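Local coordinates for protein importin subunit beta-1 (Saccharomyces cerevisiae, PDB 5OWU) that carries proteins into the nucleus as the importin beta subunit, partnering importin alpha, which recognises the classical nuclear localization signal of the cargo, at residues A[778-783]-A[824-829]; A[760-765]-A[803-808]. All coordinates share one frame; numbering follows the deposited sequence.

Contact 1: A[778-783]-A[824-829]; sequences TIFQFI and QDWVID
W826 projects the six-membered part of its indole from helix 825-836 against F780 and I783 of helix 776-788, joining neighbouring HEAT repeats 18 and 19 of the superhelical solenoid. Its CH2 lies 3.5 Å from the backbone O of F780, and its CZ2 is 4.1 Å from CD1 of F780. I783 comes to the indole edge in the ring plane, CG2 being 4.0 Å from W826 CZ3. On its own helix, V827 lays CG2 over the centre of one indole face, and the same methyl lies 4.2 Å from CE1 of F780, near that ring's plane. The short segments approach to 11.7 Å between axes and cross at 60°, a separation that the indole bridges; CG of W826 sits between backbone N and carbonyl carbon (chi1 75°), sending it across. Were the indole cut back to an alanine here, a gap would probably open beside the F780 carbonyl, and I783 CG2 would lose its aromatic neighbour. Farther out, F821 meets the F780 ring nearly parallel and Y822 meets it edge-to-face. Q824, the N-cap residue, hydrogen-bonds through NE2 to F821 O, while its OE1 takes a weak bond from W826 NE1, 2.8 Å long and bent to 138°.

Contact 2: A[760-765]-A[803-808]; sequences GIVAGL and VGLIGD
D808 supplies the flat group among the touching residues, yet V762 meets it at the aliphatic CB: CG1 of V762 lies 4.2 Å from D808 CB, and the carboxylate atoms are farther off. Within the two segments, then, neither face nor edge of the carboxylate is packed. Its polar work is done on another helix, where OD1 accepts a hydrogen bond from NE1 of W850. The aspartate therefore presents a hydrocarbon shoulder to V762 and its charged end to a tryptophan.

The remainder of the contact is apolar and centred on V762, whose two methyls divide the work. With CG1 anti to the backbone N (chi1 171°), that methyl goes to D808, while CG2 is directed at L805, reaching CD2 of L805 at 3.8 Å. The same CD2 is 4.0 Å from CB of V762, so one leucine methyl rests against both the branch point and one arm of the valine. L805 leaves its helix at an angle to the seam, and it is the end of the chain, at CD2, that comes up to V762. L805 and D808 are three residues apart, on successive turns, and V762 fits against both; its CA is 7.6 Å from the CA of D808. Only 112 Å² is buried, a small interface, though V762 and L805 are themselves buried.

In the fold, the last turns of helix 741-764, in HEAT 17, here meet helix 796-812 of HEAT 18. L805 extends the seam by touching L755 and Y758, farther back on helix 741-764. Beside V762, I761 packs on L721 and M725 of helix 718-732, and W850 brings in helix 842-860 of HEAT 19.

How the contacts relate
Read from the N terminus, the segments come as 760-765, 778-783, 803-808 and 824-829, so the two contacts cross instead of nesting. Contact 2 opens first, on helix 741-764; contact 1 opens inside that loop, on helix 776-788. Contact 2 closes at helix 796-812 after 37 intervening residues, and contact 1 at helix 825-836 after 40. Each joins successive HEAT repeats, 17 to 18 and 18 to 19, and HEAT 18 supplies one helix to each. The contact centres are about 14 Å apart, yet they touch: I783 CD1 lies 3.8 Å from L805 CB, and V827 CG1 lies 4.2 Å from I806 CG2, giving continuous apolar packing across three repeats.

Contact 1: A[778-783]-A[824-829]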
loop_
_atom_site.group_PDB
_atom_site.type_symbol
_atom_site.label_atom_id
_atom_site.label_comp_id
_atom_site.label_asym_id
_atom_site.label_seq_id
_atom_site.Cartn_x
_atom_site.Cartn_y
_atom_site.Cartn_z
ATOM N N THR A 778 6.718 31.283 1.027
ATOM C CA THR A 778 5.910 30.136 0.617
ATOM C C THR A 778 6.767 28.881 0.467
ATOM O O THR A 778 6.412 27.792 0.951
ATOM C CB THR A 778 5.202 30.472 -0.699
ATOM O OG1 THR A 778 4.155 31.416 -0.451
ATOM C CG2 THR A 778 4.608 29.240 -1.353
ATOM N N ILE A 779 7.907 29.016 -0.214
ATOM C CA ILE A 779 8.778 27.864 -0.414
ATOM C C ILE A 779 9.274 27.351 0.928
ATOM O O ILE A 779 9.336 26.138 1.165
ATOM C CB ILE A 779 9.936 28.238 -1.355
ATOM C CG1 ILE A 779 9.374 28.582 -2.745
ATOM C CG2 ILE A 779 10.952 27.095 -1.459
ATOM C CD1 ILE A 779 10.365 29.218 -3.664
ATOM N N PHE A 780 9.598 28.266 1.845
ATOM C CA PHE A 780 10.078 27.844 3.154
ATOM C C PHE A 780 8.987 27.145 3.952
ATOM O O PHE A 780 9.285 26.207 4.699
ATOM C CB PHE A 780 10.643 29.041 3.916
ATOM C CG PHE A 780 12.130 29.153 3.813
ATOM C CD1 PHE A 780 12.942 28.517 4.732
ATOM C CD2 PHE A 780 12.721 29.865 2.778
ATOM C CE1 PHE A 780 14.315 28.605 4.638
ATOM C CE2 PHE A 780 14.090 29.957 2.680
ATOM C CZ PHE A 780 14.890 29.320 3.611
ATOM N N GLN A 781 7.725 27.560 3.796
ATOM C CA GLN A 781 6.630 26.816 4.414
ATOM C C GLN A 781 6.604 25.383 3.902
ATOM O O GLN A 781 6.472 24.426 4.683
ATOM C CB GLN A 781 5.293 27.504 4.135
ATOM C CG GLN A 781 5.138 28.879 4.772
ATOM C CD GLN A 781 3.897 29.613 4.279
ATOM O OE1 GLN A 781 2.957 28.997 3.768
ATOM N NE2 GLN A 781 3.897 30.936 4.417
ATOM N N PHE A 782 6.737 25.209 2.582
ATOM C CA PHE A 782 6.803 23.846 2.061
ATOM C C PHE A 782 7.969 23.078 2.682
ATOM O O PHE A 782 7.818 21.927 3.112
ATOM C CB PHE A 782 6.930 23.846 0.542
ATOM C CG PHE A 782 7.146 22.479 -0.019
ATOM C CD1 PHE A 782 6.080 21.608 -0.180
ATOM C CD2 PHE A 782 8.420 22.045 -0.340
ATOM C CE1 PHE A 782 6.280 20.337 -0.673
ATOM C CE2 PHE A 782 8.625 20.776 -0.838
ATOM C CZ PHE A 782 7.552 19.920 -1.004
ATOM N N ILE A 783 9.150 23.697 2.718
ATOM C CA ILE A 783 10.326 23.006 3.239
ATOM C C ILE A 783 10.083 22.579 4.680
ATOM O O ILE A 783 10.450 21.468 5.085
ATOM C CB ILE A 783 11.576 23.895 3.096
ATOM C CG1 ILE A 783 11.841 24.185 1.609
ATOM C CG2 ILE A 783 12.784 23.217 3.731
ATOM C CD1 ILE A 783 13.048 25.072 1.323
ATOM N N GLN A 824 15.859 30.343 12.012
ATOM C CA GLN A 824 14.843 29.513 12.639
ATOM C C GLN A 824 15.455 28.213 13.144
ATOM O O GLN A 824 16.230 27.561 12.437
ATOM C CB GLN A 824 13.722 29.217 11.647
ATOM C CG GLN A 824 13.147 30.453 10.997
ATOM C CD GLN A 824 11.940 30.132 10.149
ATOM O OE1 GLN A 824 10.891 29.744 10.667
ATOM N NE2 GLN A 824 12.086 30.271 8.839
ATOM N N ASP A 825 15.095 27.836 14.372
ATOM C CA ASP A 825 15.591 26.586 14.936
ATOM C C ASP A 825 15.306 25.414 14.012
ATOM O O ASP A 825 16.147 24.525 13.852
ATOM C CB ASP A 825 14.965 26.328 16.308
ATOM C CG ASP A 825 15.604 27.148 17.417
ATOM O OD1 ASP A 825 16.744 27.623 17.243
ATOM O OD2 ASP A 825 14.965 27.302 18.475
ATOM N N TRP A 826 14.121 25.380 13.397
ATOM C CA TRP A 826 13.785 24.207 12.597
ATOM C C TRP A 826 14.650 24.125 11.343
ATOM O O TRP A 826 15.001 23.022 10.911
ATOM C CB TRP A 826 12.290 24.196 12.255
ATOM C CG TRP A 826 11.851 25.162 11.191
ATOM C CD1 TRP A 826 11.288 26.385 11.382
ATOM C CD2 TRP A 826 11.921 24.967 9.771
ATOM N NE1 TRP A 826 11.008 26.974 10.172
ATOM C CE2 TRP A 826 11.386 26.124 9.166
ATOM C CE3 TRP A 826 12.385 23.931 8.952
ATOM C CZ2 TRP A 826 11.306 26.276 7.783
ATOM C CZ3 TRP A 826 12.305 24.085 7.574
ATOM C CH2 TRP A 826 11.768 25.250 7.005
ATOM N N VAL A 827 15.042 25.266 10.772
ATOM C CA VAL A 827 15.938 25.245 9.615
ATOM C C VAL A 827 17.307 24.705 10.016
ATOM O O VAL A 827 17.830 23.769 9.398
ATOM C CB VAL A 827 16.044 26.649 8.990
ATOM C CG1 VAL A 827 17.037 26.664 7.823
ATOM C CG2 VAL A 827 14.683 27.118 8.520
ATOM N N ILE A 828 17.909 25.290 11.052
ATOM C CA ILE A 828 19.222 24.841 11.517
ATOM C C ILE A 828 19.186 23.353 11.849
ATOM O O ILE A 828 20.028 22.567 11.388
ATOM C CB ILE A 828 19.665 25.683 12.728
ATOM C CG1 ILE A 828 19.890 27.144 12.309
ATOM C CG2 ILE A 828 20.927 25.100 13.370
ATOM C CD1 ILE A 828 19.681 28.159 13.431
ATOM N N ASP A 829 18.205 22.945 12.657
ATOM C CA ASP A 829 18.093 21.546 13.055
ATOM C C ASP A 829 17.932 20.635 11.845
ATOM O O ASP A 829 18.514 19.547 11.802
ATOM C CB ASP A 829 16.917 21.371 14.015
ATOM C CG ASP A 829 17.122 22.102 15.331
ATOM O OD1 ASP A 829 18.272 22.495 15.623
ATOM O OD2 ASP A 829 16.134 22.276 16.078
#

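Contact 2: A[760-765]-A[803-808]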
loop_
_atom_site.group_PDB
_atom_site.type_symbol
_atom_site.label_atom_id
_atom_site.label_comp_id
_atom_site.label_asym_id
_atom_site.label_seq_id
_atom_site.Cartn_x
_atom_site.Cartn_y
_atom_site.Cartn_z
ATOM N N GLY A 760 12.885 23.136 -9.914
ATOM C CA GLY A 760 13.017 23.593 -11.283
ATOM C C GLY A 760 12.888 25.101 -11.406
ATOM O O GLY A 760 13.594 25.732 -12.193
ATOM N N ILE A 761 11.986 25.697 -10.623
ATOM C CA ILE A 761 11.760 27.139 -10.700
ATOM C C ILE A 761 12.971 27.893 -10.171
ATOM O O ILE A 761 13.445 28.854 -10.785
ATOM C CB ILE A 761 10.476 27.512 -9.936
ATOM C CG1 ILE A 761 9.259 27.119 -10.769
ATOM C CG2 ILE A 761 10.429 28.995 -9.604
ATOM C CD1 ILE A 761 7.941 27.163 -10.007
ATOM N N VAL A 762 13.497 27.461 -9.028
ATOM C CA VAL A 762 14.656 28.136 -8.461
ATOM C C VAL A 762 15.865 27.983 -9.380
ATOM O O VAL A 762 16.657 28.919 -9.538
ATOM C CB VAL A 762 14.923 27.603 -7.042
ATOM C CG1 VAL A 762 16.251 28.113 -6.497
ATOM C CG2 VAL A 762 13.784 28.028 -6.143
ATOM N N ALA A 763 16.018 26.818 -10.016
ATOM C CA ALA A 763 17.092 26.656 -10.995
ATOM C C ALA A 763 16.896 27.590 -12.184
ATOM O O ALA A 763 17.830 28.272 -12.614
ATOM C CB ALA A 763 17.166 25.205 -11.469
ATOM N N GLY A 764 15.682 27.634 -12.732
ATOM C CA GLY A 764 15.440 28.445 -13.913
ATOM C C GLY A 764 15.595 29.931 -13.662
ATOM O O GLY A 764 16.082 30.661 -14.527
ATOM N N LEU A 765 15.204 30.396 -12.477
ATOM C CA LEU A 765 15.266 31.808 -12.136
ATOM C C LEU A 765 16.487 32.148 -11.295
ATOM O O LEU A 765 16.469 33.145 -10.564
ATOM C CB LEU A 765 13.989 32.220 -11.408
ATOM C CG LEU A 765 12.695 31.899 -12.155
ATOM C CD1 LEU A 765 11.497 32.367 -11.338
ATOM C CD2 LEU A 765 12.693 32.531 -13.543
ATOM N N VAL A 803 17.037 20.573 1.281
ATOM C CA VAL A 803 18.162 21.305 1.851
ATOM C C VAL A 803 18.917 22.033 0.737
ATOM O O VAL A 803 19.428 23.154 0.933
ATOM C CB VAL A 803 19.044 20.331 2.666
ATOM C CG1 VAL A 803 19.919 19.479 1.768
ATOM C CG2 VAL A 803 19.877 21.078 3.681
ATOM N N GLY A 804 18.944 21.445 -0.463
ATOM C CA GLY A 804 19.476 22.158 -1.615
ATOM C C GLY A 804 18.744 23.461 -1.889
ATOM O O GLY A 804 19.366 24.483 -2.182
ATOM N N LEU A 805 17.411 23.440 -1.804
ATOM C CA LEU A 805 16.641 24.671 -1.943
ATOM C C LEU A 805 17.060 25.698 -0.905
ATOM O O LEU A 805 17.191 26.891 -1.215
ATOM C CB LEU A 805 15.144 24.388 -1.805
ATOM C CG LEU A 805 14.398 23.856 -3.023
ATOM C CD1 LEU A 805 13.001 23.425 -2.607
ATOM C CD2 LEU A 805 14.335 24.912 -4.123
ATOM N N ILE A 806 17.252 25.261 0.344
ATOM C CA ILE A 806 17.675 26.205 1.381
ATOM C C ILE A 806 18.950 26.916 0.939
ATOM O O ILE A 806 19.056 28.156 0.981
ATOM C CB ILE A 806 17.860 25.481 2.728
ATOM C CG1 ILE A 806 16.536 24.853 3.178
ATOM C CG2 ILE A 806 18.364 26.455 3.792
ATOM C CD1 ILE A 806 16.635 24.022 4.464
ATOM N N GLY A 807 19.917 26.139 0.447
ATOM C CA GLY A 807 21.194 26.720 0.058
ATOM C C GLY A 807 21.103 27.623 -1.163
ATOM O O GLY A 807 21.596 28.755 -1.147
ATOM N N ASP A 808 20.488 27.129 -2.242
ATOM C CA ASP A 808 20.441 27.887 -3.493
ATOM C C ASP A 808 19.655 29.181 -3.326
ATOM O O ASP A 808 20.087 30.251 -3.779
ATOM C CB ASP A 808 19.821 27.038 -4.602
ATOM C CG ASP A 808 20.594 25.755 -4.871
ATOM O OD1 ASP A 808 21.755 25.641 -4.422
ATOM O OD2 ASP A 808 20.037 24.860 -5.546
#